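Local coordinates for ParB domain protein nuclease (Sulfolobus solfataricus, PDB 5K5D) that probably takes part in archaeal DNA segregation as a ParB-N domain protein of a pNOB8-like partition system, possibly with nuclease activity, at residues B[108-117]-B[209-219]; B[191-202]-B[218-226]. The protein carries 4 engineered substitutions. One frame throughout, in Å; residues are numbered along the deposited sequence.

Contact 1: residues B[108-117]-B[209-219]; sequences DKNERLALFQ and VTDQKYKVPLD
The carboxamide of Asn110 spans the end of helix 203-210 and the loop after it through one nitrogen. ND2 meets Val209 O at 2.8 Å in a straight bond (180°) lying in both the carbonyl and the amide plane; Val216 O, 3.0 Å from ND2, is approached from well above its carbonyl plane in a bent bond (137°). With an alanine here the carbonyls of Val209 and Val216 are likely to lose this shared donor, and the loop a tie to helix 109-128. Lys215 crosses obliquely toward the helix start, bending at chi4 (-63°) to put NZ 3.2 Å from Asp108 OD2, above the carboxylate plane, and at a weak 3.3 Å from Glu111 OE1. Asp108 N bonds Glu111 OE2 at 2.9 Å; the reciprocal bond, and with it the capping box, is less sure, as Asp108 OD1 lies too close to a neighbour. One turn on from Asn110, Ala114 CB touches Thr210 CG2 at 3.5 Å, while a water joins Gln117 OE1 to Thr210 OG1. Leu113 CD1 packs on Val209 CG1 (3.9 Å) and Leu218 CB. Helix 109-128 thus packs on the end of helix 203-210, loop 211-217 and the start of helix 218-230, with Met195 of helix 189-201 against Leu113.

Contact 2: residues B[191-202]-B[218-226]; sequences DKRKMAILRINT and LDQAFRIYT
Lys194 lies across Phe222, and its atoms can be followed one by one over the ring. CB starts at the rim, 3.7 Å from Phe222 CD1. CG, beside the backbone N (chi1 -77°), is placed over the middle of the face, 3.6 Å from the ring centroid and only 11° off the normal, which defines a CH-pi contact. Farther out, CD remains near Phe222 CG and CE passes Phe222 CD2, because the chain is extended beyond CG. NZ then clears the ring and forms a salt bridge with Asp219 OD1 at 3.2 Å, using the anti lone pair of that oxygen; a water accepts weakly from NZ and donates to Asp219 O.

Apolar packing continues along both helices. Leu198 fits as a knob among Leu218, Ala221, Phe222 and Tyr225: its CD1 meets Leu218 CD1 at 3.6 Å, and its CD2 meets Tyr225 CB at 3.6 Å. In return, Leu218 sits among Asp191, Lys194, Met195 and Leu198, so knobs-into-holes packing runs both ways; the axes of 191-201 and 218-226 approach to 10.0 Å and cross at 54°. Toward the end of helix 189-201, Ile197 CG2 approaches Tyr225 CE2 and Thr202 CG2 approaches Tyr225 CD1, each obliquely to the ring.

At the other end, Asp191 OD2 lies 3.0 Å from Asp219 OD1, two acceptors with like charge. Lys194 binds Asp219, and Lys109 of helix 109-128 forms a salt bridge with Asp191 OD1. These two lysines probably offset the repulsion between the acids. The chemistry is therefore divided: an apolar, aromatic seam along most of the crossing, and a charge cluster at one end that probably depends on both lysines.

The centres of contacts 1 and 2 lie about 12 Å apart, and their segments alternate along the chain: 108-117, 191-202, then 209-219 overlapping 218-226. Leu218 and Asp219 belong to both, at the start of helix 218-230. Direct packing also joins the contacts: Phe116 CD2 lies against Met195 CE at 3.4 Å, and helix 203-210, next in the chain after helix 189-201, sets Val209 CG2 3.5 Å from Ala221 CB. The Lys109-Asp191 bridge is the polar tie between them. Helices 109-128, 189-201, 203-210 and 218-230 therefore form one connected helical cluster, tying the helix at 109-128 to a region related to the second domain of Ssol_1539-like proteins.

Contact 1: residues B[108-117]-B[209-219]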
loop_
_atom_site.group_PDB
_atom_site.type_symbol
_atom_site.label_atom_id
_atom_site.label_comp_id
_atom_site.label_asym_id
_atom_site.label_seq_id
_atom_site.Cartn_x
_atom_site.Cartn_y
_atom_site.Cartn_z
ATOM N N ASP B 108 2.632 9.270 -6.119
ATOM C CA ASP B 108 4.068 9.272 -5.852
ATOM C C ASP B 108 4.530 7.917 -5.314
ATOM O O ASP B 108 3.709 7.041 -5.040
ATOM C CB ASP B 108 4.429 10.389 -4.871
ATOM C CG ASP B 108 4.398 9.928 -3.427
ATOM O OD1 ASP B 108 4.261 8.708 -3.196
ATOM O OD2 ASP B 108 4.511 10.786 -2.526
ATOM N N LYS B 109 5.840 7.741 -5.179
ATOM C CA LYS B 109 6.400 6.447 -4.793
ATOM C C LYS B 109 5.920 6.003 -3.408
ATOM O O LYS B 109 5.745 4.811 -3.157
ATOM C CB LYS B 109 7.933 6.492 -4.849
ATOM C CG LYS B 109 8.617 5.128 -4.826
ATOM C CD LYS B 109 10.119 5.269 -5.041
ATOM C CE LYS B 109 10.811 3.916 -5.099
ATOM N NZ LYS B 109 10.507 3.093 -3.900
ATOM N N ASN B 110 5.698 6.970 -2.522
ATOM C CA ASN B 110 5.308 6.689 -1.142
ATOM C C ASN B 110 3.829 6.355 -0.977
ATOM O O ASN B 110 3.438 5.656 -0.042
ATOM C CB ASN B 110 5.679 7.860 -0.231
ATOM C CG ASN B 110 7.175 7.983 -0.021
ATOM O OD1 ASN B 110 7.891 8.505 -0.874
ATOM N ND2 ASN B 110 7.655 7.501 1.121
ATOM N N GLU B 111 3.009 6.866 -1.884
ATOM C CA GLU B 111 1.578 6.625 -1.830
ATOM C C GLU B 111 1.254 5.246 -2.388
ATOM O O GLU B 111 0.319 4.587 -1.932
ATOM C CB GLU B 111 0.823 7.710 -2.603
ATOM C CG GLU B 111 0.909 9.082 -1.967
ATOM C CD GLU B 111 0.534 10.202 -2.922
ATOM O OE1 GLU B 111 0.200 11.310 -2.443
ATOM O OE2 GLU B 111 0.578 9.980 -4.149
ATOM N N ARG B 112 2.028 4.809 -3.376
ATOM C CA ARG B 112 1.820 3.487 -3.957
ATOM C C ARG B 112 2.361 2.396 -3.036
ATOM O O ARG B 112 1.808 1.300 -2.967
ATOM C CB ARG B 112 2.461 3.384 -5.342
ATOM C CG ARG B 112 3.972 3.366 -5.334
ATOM C CD ARG B 112 4.511 3.027 -6.715
ATOM N NE ARG B 112 3.986 3.925 -7.740
ATOM C CZ ARG B 112 4.276 3.829 -9.032
ATOM N NH1 ARG B 112 5.087 2.870 -9.459
ATOM N NH2 ARG B 112 3.753 4.689 -9.896
ATOM N N LEU B 113 3.445 2.706 -2.332
ATOM C CA LEU B 113 4.004 1.796 -1.343
ATOM C C LEU B 113 3.001 1.564 -0.217
ATOM O O LEU B 113 2.832 0.444 0.258
ATOM C CB LEU B 113 5.306 2.363 -0.778
ATOM C CG LEU B 113 6.602 1.958 -1.479
ATOM C CD1 LEU B 113 7.765 2.858 -1.059
ATOM C CD2 LEU B 113 6.913 0.496 -1.200
ATOM N N ALA B 114 2.340 2.633 0.207
ATOM C CA ALA B 114 1.330 2.541 1.249
ATOM C C ALA B 114 0.153 1.699 0.774
ATOM O O ALA B 114 -0.419 0.932 1.546
ATOM C CB ALA B 114 0.864 3.932 1.675
ATOM N N LEU B 115 -0.200 1.843 -0.499
ATOM C CA LEU B 115 -1.248 1.019 -1.087
ATOM C C LEU B 115 -0.770 -0.425 -1.181
ATOM O O LEU B 115 -1.504 -1.359 -0.861
ATOM C CB LEU B 115 -1.631 1.538 -2.474
ATOM C CG LEU B 115 -2.575 0.669 -3.314
ATOM C CD1 LEU B 115 -3.899 0.431 -2.608
ATOM C CD2 LEU B 115 -2.807 1.307 -4.677
ATOM N N PHE B 116 0.473 -0.592 -1.616
ATOM C CA PHE B 116 1.058 -1.911 -1.785
ATOM C C PHE B 116 0.985 -2.704 -0.485
ATOM O O PHE B 116 0.545 -3.854 -0.475
ATOM C CB PHE B 116 2.510 -1.794 -2.241
ATOM C CG PHE B 116 2.990 -2.976 -3.025
ATOM C CD1 PHE B 116 2.101 -3.962 -3.426
ATOM C CD2 PHE B 116 4.329 -3.106 -3.363
ATOM C CE1 PHE B 116 2.536 -5.053 -4.150
ATOM C CE2 PHE B 116 4.772 -4.199 -4.091
ATOM C CZ PHE B 116 3.874 -5.173 -4.485
ATOM N N GLN B 117 1.420 -2.083 0.607
ATOM C CA GLN B 117 1.342 -2.721 1.914
ATOM C C GLN B 117 -0.099 -3.033 2.312
ATOM O O GLN B 117 -0.385 -4.123 2.805
ATOM C CB GLN B 117 2.007 -1.861 2.993
ATOM C CG GLN B 117 1.840 -2.425 4.395
ATOM C CD GLN B 117 2.452 -1.545 5.462
ATOM O OE1 GLN B 117 3.368 -0.769 5.196
ATOM N NE2 GLN B 117 1.942 -1.659 6.684
ATOM N N VAL B 209 7.710 5.804 6.019
ATOM C CA VAL B 209 7.668 5.796 4.561
ATOM C C VAL B 209 6.229 5.839 4.065
ATOM O O VAL B 209 5.940 6.348 2.982
ATOM C CB VAL B 209 8.316 4.523 3.991
ATOM C CG1 VAL B 209 8.201 4.507 2.476
ATOM C CG2 VAL B 209 9.766 4.415 4.427
ATOM N N THR B 210 5.332 5.289 4.872
ATOM C CA THR B 210 3.931 5.147 4.504
ATOM C C THR B 210 3.132 6.386 4.881
ATOM O O THR B 210 2.204 6.777 4.175
ATOM C CB THR B 210 3.315 3.916 5.187
ATOM O OG1 THR B 210 3.796 2.734 4.538
ATOM C CG2 THR B 210 1.800 3.953 5.099
ATOM N N ASP B 211 3.506 7.004 5.994
ATOM C CA ASP B 211 2.796 8.164 6.504
ATOM C C ASP B 211 2.805 9.309 5.500
ATOM O O ASP B 211 3.862 9.765 5.062
ATOM C CB ASP B 211 3.399 8.618 7.830
ATOM C CG ASP B 211 2.463 9.503 8.617
ATOM O OD1 ASP B 211 1.582 10.128 7.992
ATOM O OD2 ASP B 211 2.606 9.572 9.856
ATOM N N GLN B 212 1.612 9.762 5.139
ATOM C CA GLN B 212 1.452 10.872 4.207
ATOM C C GLN B 212 2.158 12.127 4.710
ATOM O O GLN B 212 2.592 12.966 3.923
ATOM C CB GLN B 212 -0.034 11.164 4.010
ATOM C CG GLN B 212 -0.819 11.225 5.313
ATOM C CD GLN B 212 -1.556 12.537 5.489
ATOM O OE1 GLN B 212 -1.413 13.456 4.681
ATOM N NE2 GLN B 212 -2.352 12.630 6.551
ATOM N N LYS B 213 2.267 12.243 6.029
ATOM C CA LYS B 213 2.872 13.411 6.656
ATOM C C LYS B 213 4.365 13.503 6.377
ATOM O O LYS B 213 4.920 14.599 6.298
ATOM C CB LYS B 213 2.623 13.392 8.169
ATOM C CG LYS B 213 3.112 14.635 8.898
ATOM C CD LYS B 213 2.567 15.904 8.250
ATOM C CE LYS B 213 2.494 17.061 9.241
ATOM N NZ LYS B 213 1.411 16.863 10.245
ATOM N N TYR B 214 5.016 12.354 6.219
ATOM C CA TYR B 214 6.471 12.330 6.123
ATOM C C TYR B 214 6.982 11.879 4.760
ATOM O O TYR B 214 7.884 12.495 4.197
ATOM C CB TYR B 214 7.068 11.457 7.229
ATOM C CG TYR B 214 6.577 11.803 8.618
ATOM C CD1 TYR B 214 5.840 10.888 9.359
ATOM C CD2 TYR B 214 6.842 13.045 9.185
ATOM C CE1 TYR B 214 5.387 11.193 10.628
ATOM C CE2 TYR B 214 6.395 13.361 10.458
ATOM C CZ TYR B 214 5.664 12.431 11.173
ATOM O OH TYR B 214 5.208 12.737 12.438
ATOM N N LYS B 215 6.416 10.798 4.238
ATOM C CA LYS B 215 6.841 10.264 2.948
ATOM C C LYS B 215 8.347 10.012 2.908
ATOM O O LYS B 215 8.968 10.087 1.848
ATOM C CB LYS B 215 6.439 11.208 1.809
ATOM C CG LYS B 215 4.943 11.418 1.656
ATOM C CD LYS B 215 4.658 12.508 0.629
ATOM C CE LYS B 215 3.168 12.734 0.434
ATOM N NZ LYS B 215 2.493 11.522 -0.103
ATOM N N VAL B 216 8.933 9.730 4.067
ATOM C CA VAL B 216 10.337 9.337 4.131
ATOM C C VAL B 216 10.632 8.274 3.075
ATOM O O VAL B 216 9.941 7.258 3.007
ATOM C CB VAL B 216 10.699 8.779 5.525
ATOM C CG1 VAL B 216 12.014 8.008 5.471
ATOM C CG2 VAL B 216 10.759 9.901 6.547
ATOM N N PRO B 217 11.657 8.510 2.242
ATOM C CA PRO B 217 11.992 7.563 1.173
ATOM C C PRO B 217 12.326 6.184 1.732
ATOM O O PRO B 217 12.982 6.081 2.773
ATOM C CB PRO B 217 13.236 8.187 0.526
ATOM C CG PRO B 217 13.149 9.634 0.871
ATOM C CD PRO B 217 12.558 9.674 2.247
ATOM N N LEU B 218 11.868 5.141 1.047
ATOM C CA LEU B 218 12.134 3.768 1.451
ATOM C C LEU B 218 13.627 3.501 1.594
ATOM O O LEU B 218 14.110 3.117 2.663
ATOM C CB LEU B 218 11.544 2.795 0.430
ATOM C CG LEU B 218 11.969 1.331 0.564
ATOM C CD1 LEU B 218 11.548 0.766 1.914
ATOM C CD2 LEU B 218 11.401 0.490 -0.568
ATOM N N ASP B 219 14.353 3.703 0.502
ATOM C CA ASP B 219 15.767 3.366 0.451
ATOM C C ASP B 219 16.524 4.081 1.561
ATOM O O ASP B 219 17.523 3.577 2.079
ATOM C CB ASP B 219 16.320 3.723 -0.924
ATOM C CG ASP B 219 15.399 3.272 -2.046
ATOM O OD1 ASP B 219 15.542 2.120 -2.508
ATOM O OD2 ASP B 219 14.516 4.063 -2.448
HETATM O O HOH W 1 3.508 1.365 7.001
#

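Contact 2: residues B[191-202]-B[218-226]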
loop_
_atom_site.group_PDB
_atom_site.type_symbol
_atom_site.label_atom_id
_atom_site.label_comp_id
_atom_site.label_asym_id
_atom_site.label_seq_id
_atom_site.Cartn_x
_atom_site.Cartn_y
_atom_site.Cartn_z
ATOM N N ASP B 191 13.682 -3.195 -3.812
ATOM C CA ASP B 191 12.647 -2.416 -3.141
ATOM C C ASP B 191 11.602 -3.310 -2.466
ATOM O O ASP B 191 11.131 -3.002 -1.376
ATOM C CB ASP B 191 11.970 -1.455 -4.121
ATOM C CG ASP B 191 12.620 -0.081 -4.135
ATOM O OD1 ASP B 191 11.983 0.872 -4.634
ATOM O OD2 ASP B 191 13.761 0.049 -3.638
ATOM N N LYS B 192 11.239 -4.412 -3.116
ATOM C CA LYS B 192 10.278 -5.343 -2.532
ATOM C C LYS B 192 10.890 -6.069 -1.346
ATOM O O LYS B 192 10.195 -6.429 -0.396
ATOM C CB LYS B 192 9.806 -6.373 -3.559
ATOM C CG LYS B 192 8.957 -5.811 -4.681
ATOM C CD LYS B 192 8.493 -6.919 -5.606
ATOM C CE LYS B 192 7.819 -6.361 -6.836
ATOM N NZ LYS B 192 8.792 -5.635 -7.696
ATOM N N ARG B 193 12.197 -6.287 -1.405
ATOM C CA ARG B 193 12.879 -7.025 -0.356
ATOM C C ARG B 193 13.143 -6.109 0.828
ATOM O O ARG B 193 12.988 -6.510 1.982
ATOM C CB ARG B 193 14.181 -7.625 -0.882
ATOM C CG ARG B 193 14.847 -8.564 0.097
ATOM C CD ARG B 193 16.065 -9.226 -0.511
ATOM N NE ARG B 193 16.830 -9.944 0.501
ATOM C CZ ARG B 193 17.777 -9.387 1.246
ATOM N NH1 ARG B 193 18.077 -8.104 1.086
ATOM N NH2 ARG B 193 18.423 -10.111 2.148
ATOM N N LYS B 194 13.540 -4.874 0.527
ATOM C CA LYS B 194 13.730 -3.851 1.545
ATOM C C LYS B 194 12.427 -3.611 2.285
ATOM O O LYS B 194 12.399 -3.562 3.513
ATOM C CB LYS B 194 14.198 -2.538 0.913
ATOM C CG LYS B 194 15.660 -2.507 0.529
ATOM C CD LYS B 194 15.976 -1.244 -0.253
ATOM C CE LYS B 194 17.448 -1.176 -0.636
ATOM N NZ LYS B 194 17.712 -0.076 -1.607
HETATM N N MSE B 195 11.348 -3.453 1.528
HETATM C CA MSE B 195 10.049 -3.179 2.122
HETATM C C MSE B 195 9.592 -4.352 2.975
HETATM O O MSE B 195 9.071 -4.161 4.073
HETATM C CB MSE B 195 9.010 -2.859 1.048
HETATM C CG MSE B 195 7.794 -2.126 1.597
HETATM SE SE MSE B 195 6.157 -3.187 1.631
HETATM C CE MSE B 195 5.664 -3.009 -0.240
ATOM N N ALA B 196 9.803 -5.565 2.469
ATOM C CA ALA B 196 9.383 -6.772 3.172
ATOM C C ALA B 196 10.105 -6.926 4.507
ATOM O O ALA B 196 9.484 -7.239 5.526
ATOM C CB ALA B 196 9.596 -7.999 2.300
ATOM N N ILE B 197 11.416 -6.700 4.499
ATOM C CA ILE B 197 12.212 -6.784 5.720
ATOM C C ILE B 197 11.791 -5.731 6.742
ATOM O O ILE B 197 11.682 -6.015 7.933
ATOM C CB ILE B 197 13.713 -6.642 5.426
ATOM C CG1 ILE B 197 14.188 -7.822 4.578
ATOM C CG2 ILE B 197 14.505 -6.562 6.724
ATOM C CD1 ILE B 197 15.664 -7.802 4.272
ATOM N N LEU B 198 11.555 -4.510 6.277
ATOM C CA LEU B 198 11.119 -3.450 7.169
ATOM C C LEU B 198 9.722 -3.751 7.694
ATOM O O LEU B 198 9.437 -3.549 8.870
ATOM C CB LEU B 198 11.127 -2.092 6.459
ATOM C CG LEU B 198 12.459 -1.576 5.912
ATOM C CD1 LEU B 198 12.289 -0.179 5.342
ATOM C CD2 LEU B 198 13.535 -1.591 6.984
ATOM N N ARG B 199 8.855 -4.242 6.817
ATOM C CA ARG B 199 7.464 -4.471 7.181
ATOM C C ARG B 199 7.346 -5.480 8.316
ATOM O O ARG B 199 6.471 -5.360 9.178
ATOM C CB ARG B 199 6.664 -4.940 5.967
ATOM C CG ARG B 199 5.179 -4.646 6.061
ATOM C CD ARG B 199 4.444 -5.756 6.771
ATOM N NE ARG B 199 3.091 -5.354 7.138
ATOM C CZ ARG B 199 2.733 -4.977 8.360
ATOM N NH1 ARG B 199 3.631 -4.960 9.337
ATOM N NH2 ARG B 199 1.477 -4.627 8.605
ATOM N N ILE B 200 8.241 -6.464 8.317
ATOM C CA ILE B 200 8.193 -7.546 9.295
ATOM C C ILE B 200 9.061 -7.277 10.523
ATOM O O ILE B 200 8.634 -7.502 11.659
ATOM C CB ILE B 200 8.592 -8.893 8.656
ATOM C CG1 ILE B 200 7.357 -9.576 8.065
ATOM C CG2 ILE B 200 9.268 -9.798 9.677
ATOM C CD1 ILE B 200 6.626 -8.736 7.028
ATOM N N ASN B 201 10.273 -6.786 10.293
ATOM C CA ASN B 201 11.205 -6.553 11.390
ATOM C C ASN B 201 10.965 -5.234 12.116
ATOM O O ASN B 201 11.106 -5.156 13.337
ATOM C CB ASN B 201 12.653 -6.635 10.898
ATOM C CG ASN B 201 13.056 -8.043 10.504
ATOM O OD1 ASN B 201 13.540 -8.813 11.328
ATOM N ND2 ASN B 201 12.852 -8.386 9.237
ATOM N N THR B 202 10.577 -4.207 11.367
ATOM C CA THR B 202 10.484 -2.861 11.921
ATOM C C THR B 202 9.296 -2.060 11.366
ATOM O O THR B 202 9.475 -1.072 10.654
ATOM C CB THR B 202 11.805 -2.099 11.687
ATOM O OG1 THR B 202 11.748 -0.818 12.323
ATOM C CG2 THR B 202 12.068 -1.927 10.193
ATOM N N LEU B 218 11.868 5.141 1.047
ATOM C CA LEU B 218 12.134 3.768 1.451
ATOM C C LEU B 218 13.627 3.501 1.594
ATOM O O LEU B 218 14.110 3.117 2.663
ATOM C CB LEU B 218 11.544 2.795 0.430
ATOM C CG LEU B 218 11.969 1.331 0.564
ATOM C CD1 LEU B 218 11.548 0.766 1.914
ATOM C CD2 LEU B 218 11.401 0.490 -0.568
ATOM N N ASP B 219 14.353 3.703 0.502
ATOM C CA ASP B 219 15.767 3.366 0.451
ATOM C C ASP B 219 16.524 4.081 1.561
ATOM O O ASP B 219 17.523 3.577 2.079
ATOM C CB ASP B 219 16.320 3.723 -0.924
ATOM C CG ASP B 219 15.399 3.272 -2.046
ATOM O OD1 ASP B 219 15.542 2.120 -2.508
ATOM O OD2 ASP B 219 14.516 4.063 -2.448
ATOM N N GLN B 220 16.018 5.248 1.937
ATOM C CA GLN B 220 16.578 6.020 3.035
ATOM C C GLN B 220 16.216 5.389 4.375
ATOM O O GLN B 220 17.033 5.346 5.292
ATOM C CB GLN B 220 16.056 7.458 2.976
ATOM C CG GLN B 220 16.886 8.446 3.760
ATOM C CD GLN B 220 18.305 8.542 3.241
ATOM O OE1 GLN B 220 18.533 8.928 2.096
ATOM N NE2 GLN B 220 19.269 8.181 4.082
ATOM N N ALA B 221 14.983 4.901 4.482
ATOM C CA ALA B 221 14.524 4.246 5.702
ATOM C C ALA B 221 15.291 2.954 5.933
ATOM O O ALA B 221 15.602 2.598 7.069
ATOM C CB ALA B 221 13.037 3.963 5.622
ATOM N N PHE B 222 15.593 2.254 4.845
ATOM C CA PHE B 222 16.287 0.978 4.928
ATOM C C PHE B 222 17.759 1.154 5.312
ATOM O O PHE B 222 18.340 0.308 5.994
ATOM C CB PHE B 222 16.166 0.218 3.607
ATOM C CG PHE B 222 16.719 -1.173 3.663
ATOM C CD1 PHE B 222 15.947 -2.217 4.136
ATOM C CD2 PHE B 222 18.013 -1.433 3.253
ATOM C CE1 PHE B 222 16.452 -3.494 4.198
ATOM C CE2 PHE B 222 18.524 -2.705 3.310
ATOM C CZ PHE B 222 17.744 -3.740 3.783
ATOM N N ARG B 223 18.359 2.253 4.867
ATOM C CA ARG B 223 19.721 2.580 5.272
ATOM C C ARG B 223 19.768 2.769 6.782
ATOM O O ARG B 223 20.702 2.318 7.448
ATOM C CB ARG B 223 20.211 3.849 4.574
ATOM C CG ARG B 223 20.610 3.658 3.117
ATOM C CD ARG B 223 21.116 4.962 2.520
ATOM N NE ARG B 223 22.280 5.474 3.239
ATOM C CZ ARG B 223 22.698 6.735 3.189
ATOM N NH1 ARG B 223 22.041 7.626 2.458
ATOM N NH2 ARG B 223 23.768 7.109 3.878
ATOM N N ILE B 224 18.748 3.438 7.312
ATOM C CA ILE B 224 18.624 3.644 8.751
ATOM C C ILE B 224 18.518 2.311 9.479
ATOM O O ILE B 224 19.137 2.116 10.528
ATOM C CB ILE B 224 17.390 4.493 9.091
ATOM C CG1 ILE B 224 17.610 5.945 8.661
ATOM C CG2 ILE B 224 17.087 4.418 10.578
ATOM C CD1 ILE B 224 16.430 6.851 8.931
ATOM N N TYR B 225 17.732 1.396 8.913
ATOM C CA TYR B 225 17.546 0.072 9.498
ATOM C C TYR B 225 18.873 -0.661 9.659
ATOM O O TYR B 225 19.295 -0.970 10.775
ATOM C CB TYR B 225 16.585 -0.767 8.648
ATOM C CG TYR B 225 16.506 -2.211 9.074
ATOM C CD1 TYR B 225 15.821 -2.577 10.229
ATOM C CD2 TYR B 225 17.118 -3.213 8.329
ATOM C CE1 TYR B 225 15.747 -3.905 10.627
ATOM C CE2 TYR B 225 17.049 -4.544 8.723
ATOM C CZ TYR B 225 16.362 -4.880 9.872
ATOM O OH TYR B 225 16.286 -6.195 10.269
ATOM N N THR B 226 19.521 -0.947 8.535
ATOM C CA THR B 226 20.776 -1.686 8.539
ATOM C C THR B 226 21.828 -0.992 9.403
ATOM O O THR B 226 22.619 -1.645 10.084
ATOM C CB THR B 226 21.308 -1.877 7.112
ATOM O OG1 THR B 226 21.359 -0.608 6.449
ATOM C CG2 THR B 226 20.387 -2.804 6.331
HETATM O O HOH W 2 18.932 1.210 1.201
#